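Local coordinates for peptide synthetase, module 7 (Actinoplanes teichomyceticus, PDB 4TX3), which probably takes part, as a condensation-type domain of a nonribosomal peptide synthetase, in assembling a peptide natural product, at residues 84-96 with 119-131. Sequence-based numbering, arbitrary orientation.
Sequences HIHDAAPVRLTPV and RDMPWRCELFALS
Val96 is gripped through both its backbone N and its backbone O by strand 123-129: its N donates to Leu127 O at 2.8 Å, and its O accepts from Ala129 N at 2.8 Å. Two residues before Val96, at Thr94, a water stands in for the direct bond, donating to Thr94 O and accepting from Leu127 N. This is parallel pairing at the edge of a mixed sheet of the condensation-type fold, where strand 96-97 is outermost within the chain. On one face Val96 and Phe128 lie side by side, and Val96 CG2 meets Glu126 OE2 at 3.6 Å, a carboxylate whose other oxygen is salt-bridged to Arg110. On the other face Leu93, its CG anti to the backbone N (chi1 -160°), crosses Leu127 at about a right angle; Leu93 CG lies 3.8 Å from Leu127 CB, while Leu93 CD1 reaches Cys125 SG. A serine in place of Leu93 would probably open a gap between Cys125, Leu127 and helix 53-66. Back toward the start of 84-96, Val91 CG2 touches Trp123 CH2 at 3.8 Å. Finally Met121 bends at chi2 (-79°), its CE lying over a face of the His86 ring, 3.8 Å from the centroid, with His84 CD2 over the opposite face.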
loop_
_atom_site.group_PDB
_atom_site.type_symbol
_atom_site.label_atom_id
_atom_site.label_comp_id
_atom_site.label_asym_id
_atom_site.label_seq_id
_atom_site.Cartn_x
_atom_site.Cartn_y
_atom_site.Cartn_z
ATOM N N HIS B 84 25.105 16.956 7.838
ATOM C CA HIS B 84 25.955 16.216 8.757
ATOM C C HIS B 84 25.221 15.001 9.364
ATOM O O HIS B 84 24.349 15.135 10.232
ATOM C CB HIS B 84 26.471 17.116 9.877
ATOM C CG HIS B 84 27.503 16.452 10.736
ATOM N ND1 HIS B 84 28.739 17.009 10.982
ATOM C CD2 HIS B 84 27.495 15.258 11.379
ATOM C CE1 HIS B 84 29.441 16.195 11.749
ATOM N NE2 HIS B 84 28.710 15.124 12.002
ATOM N N ILE B 85 25.617 13.815 8.925
ATOM C CA ILE B 85 24.949 12.588 9.322
ATOM C C ILE B 85 25.598 11.991 10.565
ATOM O O ILE B 85 26.717 11.514 10.520
ATOM C CB ILE B 85 24.972 11.587 8.152
ATOM C CG1 ILE B 85 24.248 12.203 6.944
ATOM C CG2 ILE B 85 24.371 10.253 8.555
ATOM C CD1 ILE B 85 24.489 11.462 5.627
ATOM N N HIS B 86 24.890 12.033 11.682
ATOM C CA HIS B 86 25.375 11.437 12.919
ATOM C C HIS B 86 25.139 9.923 12.931
ATOM O O HIS B 86 24.229 9.430 12.261
ATOM C CB HIS B 86 24.693 12.100 14.122
ATOM C CG HIS B 86 24.877 13.587 14.178
ATOM N ND1 HIS B 86 25.854 14.189 14.944
ATOM C CD2 HIS B 86 24.223 14.594 13.544
ATOM C CE1 HIS B 86 25.788 15.501 14.789
ATOM N NE2 HIS B 86 24.807 15.775 13.946
ATOM N N ASP B 87 25.967 9.198 13.679
ATOM C CA ASP B 87 25.794 7.758 13.880
ATOM C C ASP B 87 24.457 7.383 14.502
ATOM O O ASP B 87 23.911 6.317 14.212
ATOM C CB ASP B 87 26.889 7.205 14.780
ATOM C CG ASP B 87 28.197 7.043 14.066
ATOM O OD1 ASP B 87 28.200 7.055 12.810
ATOM O OD2 ASP B 87 29.218 6.889 14.768
ATOM N N ALA B 88 23.955 8.237 15.390
ATOM C CA ALA B 88 22.664 8.002 16.022
ATOM C C ALA B 88 21.920 9.293 16.376
ATOM O O ALA B 88 22.491 10.391 16.384
ATOM C CB ALA B 88 22.841 7.156 17.257
ATOM N N ALA B 89 20.627 9.144 16.644
ATOM C CA ALA B 89 19.815 10.225 17.195
ATOM C C ALA B 89 19.514 9.918 18.654
ATOM O O ALA B 89 19.066 8.812 18.986
ATOM C CB ALA B 89 18.518 10.410 16.400
ATOM N N PRO B 90 19.788 10.889 19.535
ATOM C CA PRO B 90 19.533 10.722 20.967
ATOM C C PRO B 90 18.043 10.644 21.209
ATOM O O PRO B 90 17.326 11.531 20.755
ATOM C CB PRO B 90 20.115 12.001 21.591
ATOM C CG PRO B 90 20.824 12.734 20.451
ATOM C CD PRO B 90 20.190 12.265 19.198
ATOM N N VAL B 91 17.558 9.611 21.882
ATOM C CA VAL B 91 16.159 9.625 22.277
ATOM C C VAL B 91 16.062 9.374 23.761
ATOM O O VAL B 91 16.550 8.352 24.246
ATOM C CB VAL B 91 15.317 8.570 21.532
ATOM C CG1 VAL B 91 13.878 8.591 22.043
ATOM C CG2 VAL B 91 15.353 8.806 20.032
ATOM N N ARG B 92 15.456 10.310 24.487
ATOM C CA ARG B 92 15.102 10.055 25.878
ATOM C C ARG B 92 13.605 10.262 26.062
ATOM O O ARG B 92 13.072 11.323 25.755
ATOM C CB ARG B 92 15.900 10.946 26.819
ATOM C CG ARG B 92 15.813 10.495 28.254
ATOM C CD ARG B 92 16.833 11.212 29.114
ATOM N NE ARG B 92 17.122 10.455 30.328
ATOM C CZ ARG B 92 18.011 10.828 31.243
ATOM N NH1 ARG B 92 18.700 11.951 31.079
ATOM N NH2 ARG B 92 18.216 10.076 32.319
ATOM N N LEU B 93 12.916 9.240 26.550
ATOM C CA LEU B 93 11.460 9.275 26.501
ATOM C C LEU B 93 10.822 9.135 27.879
ATOM O O LEU B 93 9.989 8.260 28.110
ATOM C CB LEU B 93 10.939 8.181 25.567
ATOM C CG LEU B 93 9.517 8.416 25.063
ATOM C CD1 LEU B 93 9.450 9.622 24.132
ATOM C CD2 LEU B 93 8.972 7.164 24.396
ATOM N N THR B 94 11.207 10.012 28.793
ATOM C CA THR B 94 10.598 10.029 30.109
ATOM C C THR B 94 9.166 10.559 29.995
ATOM O O THR B 94 8.944 11.657 29.480
ATOM C CB THR B 94 11.414 10.889 31.079
ATOM O OG1 THR B 94 11.382 12.244 30.632
ATOM C CG2 THR B 94 12.862 10.429 31.102
ATOM N N PRO B 95 8.189 9.773 30.468
ATOM C CA PRO B 95 6.774 10.149 30.375
ATOM C C PRO B 95 6.461 11.453 31.102
ATOM O O PRO B 95 7.066 11.769 32.132
ATOM C CB PRO B 95 6.045 8.975 31.045
ATOM C CG PRO B 95 7.018 7.848 31.038
ATOM C CD PRO B 95 8.368 8.482 31.156
ATOM N N VAL B 96 5.518 12.199 30.539
ATOM C CA VAL B 96 5.052 13.467 31.077
ATOM C C VAL B 96 3.615 13.285 31.538
ATOM O O VAL B 96 2.750 12.995 30.709
ATOM C CB VAL B 96 5.121 14.591 30.004
ATOM C CG1 VAL B 96 4.481 15.868 30.506
ATOM C CG2 VAL B 96 6.559 14.825 29.560
ATOM N N ARG B 119 22.068 22.685 14.838
ATOM C CA ARG B 119 22.544 21.852 15.938
ATOM C C ARG B 119 21.520 20.842 16.470
ATOM O O ARG B 119 21.869 20.000 17.284
ATOM C CB ARG B 119 23.052 22.738 17.096
ATOM C CG ARG B 119 21.997 23.578 17.830
ATOM C CD ARG B 119 22.627 24.387 18.981
ATOM N NE ARG B 119 23.748 25.206 18.508
ATOM C CZ ARG B 119 23.688 26.520 18.300
ATOM N NH1 ARG B 119 22.563 27.176 18.543
ATOM N NH2 ARG B 119 24.753 27.181 17.858
ATOM N N ASP B 120 20.269 20.907 16.016
ATOM C CA ASP B 120 19.246 19.954 16.467
ATOM C C ASP B 120 18.920 18.906 15.410
ATOM O O ASP B 120 18.934 19.198 14.221
ATOM C CB ASP B 120 17.937 20.663 16.832
ATOM C CG ASP B 120 18.085 21.656 17.966
ATOM O OD1 ASP B 120 19.015 21.511 18.795
ATOM O OD2 ASP B 120 17.239 22.582 18.035
ATOM N N MET B 121 18.607 17.691 15.839
ATOM C CA MET B 121 18.003 16.715 14.941
ATOM C C MET B 121 16.629 17.249 14.489
ATOM O O MET B 121 15.920 17.888 15.263
ATOM C CB MET B 121 17.869 15.355 15.635
ATOM C CG MET B 121 19.135 14.878 16.320
ATOM S SD MET B 121 20.325 14.186 15.180
ATOM C CE MET B 121 21.815 14.192 16.177
ATOM N N PRO B 122 16.240 16.976 13.239
ATOM C CA PRO B 122 15.032 17.600 12.688
ATOM C C PRO B 122 13.713 16.917 13.111
ATOM O O PRO B 122 12.705 17.036 12.430
ATOM C CB PRO B 122 15.251 17.469 11.186
ATOM C CG PRO B 122 15.966 16.125 11.061
ATOM C CD PRO B 122 16.823 15.990 12.311
ATOM N N TRP B 123 13.716 16.203 14.225
ATOM C CA TRP B 123 12.480 15.636 14.738
ATOM C C TRP B 123 12.545 15.579 16.239
ATOM O O TRP B 123 13.567 15.883 16.839
ATOM C CB TRP B 123 12.212 14.248 14.164
ATOM C CG TRP B 123 13.180 13.220 14.591
ATOM C CD1 TRP B 123 14.490 13.107 14.207
ATOM C CD2 TRP B 123 12.922 12.119 15.474
ATOM N NE1 TRP B 123 15.066 12.010 14.810
ATOM C CE2 TRP B 123 14.130 11.384 15.588
ATOM C CE3 TRP B 123 11.799 11.691 16.188
ATOM C CZ2 TRP B 123 14.238 10.238 16.390
ATOM C CZ3 TRP B 123 11.910 10.554 16.982
ATOM C CH2 TRP B 123 13.121 9.842 17.077
ATOM N N ARG B 124 11.445 15.166 16.841
ATOM C CA ARG B 124 11.219 15.399 18.251
ATOM C C ARG B 124 10.013 14.586 18.702
ATOM O O ARG B 124 8.974 14.573 18.038
ATOM C CB ARG B 124 11.004 16.891 18.477
ATOM C CG ARG B 124 10.593 17.291 19.836
ATOM C CD ARG B 124 9.995 18.684 19.795
ATOM N NE ARG B 124 10.940 19.670 19.288
ATOM C CZ ARG B 124 10.593 20.673 18.492
ATOM N NH1 ARG B 124 9.314 20.816 18.132
ATOM N NH2 ARG B 124 11.515 21.533 18.063
ATOM N N CYS B 125 10.149 13.892 19.820
ATOM C CA CYS B 125 9.047 13.093 20.308
ATOM C C CYS B 125 8.807 13.356 21.786
ATOM O O CYS B 125 9.725 13.769 22.501
ATOM C CB CYS B 125 9.309 11.606 20.046
ATOM S SG CYS B 125 10.852 10.942 20.723
ATOM N N GLU B 126 7.569 13.143 22.232
ATOM C CA GLU B 126 7.267 13.173 23.659
ATOM C C GLU B 126 6.171 12.162 23.993
ATOM O O GLU B 126 5.302 11.853 23.176
ATOM C CB GLU B 126 6.860 14.586 24.110
ATOM C CG GLU B 126 7.265 14.909 25.567
ATOM C CD GLU B 126 6.991 16.372 25.983
ATOM O OE1 GLU B 126 6.074 17.012 25.415
ATOM O OE2 GLU B 126 7.689 16.888 26.892
ATOM N N LEU B 127 6.226 11.625 25.199
ATOM C CA LEU B 127 5.230 10.657 25.609
ATOM C C LEU B 127 4.456 11.210 26.797
ATOM O O LEU B 127 5.033 11.518 27.842
ATOM C CB LEU B 127 5.885 9.317 25.948
ATOM C CG LEU B 127 4.917 8.180 26.277
ATOM C CD1 LEU B 127 4.020 7.849 25.093
ATOM C CD2 LEU B 127 5.692 6.945 26.736
ATOM N N PHE B 128 3.150 11.343 26.615
ATOM C CA PHE B 128 2.266 11.841 27.662
ATOM C C PHE B 128 1.571 10.677 28.374
ATOM O O PHE B 128 1.030 9.779 27.720
ATOM C CB PHE B 128 1.244 12.817 27.067
ATOM C CG PHE B 128 1.877 14.027 26.457
ATOM C CD1 PHE B 128 2.380 15.043 27.264
ATOM C CD2 PHE B 128 2.014 14.139 25.083
ATOM C CE1 PHE B 128 2.991 16.153 26.715
ATOM C CE2 PHE B 128 2.621 15.248 24.523
ATOM C CZ PHE B 128 3.113 16.259 25.345
ATOM N N ALA B 129 1.607 10.677 29.705
ATOM C CA ALA B 129 0.963 9.613 30.469
ATOM C C ALA B 129 -0.368 10.087 31.053
ATOM O O ALA B 129 -0.414 11.011 31.864
ATOM C CB ALA B 129 1.879 9.113 31.561
ATOM N N LEU B 130 -1.447 9.447 30.619
ATOM C CA LEU B 130 -2.795 9.795 31.045
ATOM C C LEU B 130 -3.270 8.904 32.186
ATOM O O LEU B 130 -3.894 9.382 33.129
ATOM C CB LEU B 130 -3.760 9.687 29.873
ATOM C CG LEU B 130 -3.637 10.753 28.793
ATOM C CD1 LEU B 130 -4.326 10.243 27.551
ATOM C CD2 LEU B 130 -4.258 12.070 29.259
ATOM N N SER B 131 -2.995 7.608 32.082
ATOM C CA SER B 131 -3.191 6.673 33.190
ATOM C C SER B 131 -2.277 5.473 32.959
ATOM O O SER B 131 -1.466 5.501 32.046
ATOM C CB SER B 131 -4.647 6.239 33.300
ATOM O OG SER B 131 -4.993 5.403 32.217
HETATM O O HOH W 1 8.515 12.103 26.611
#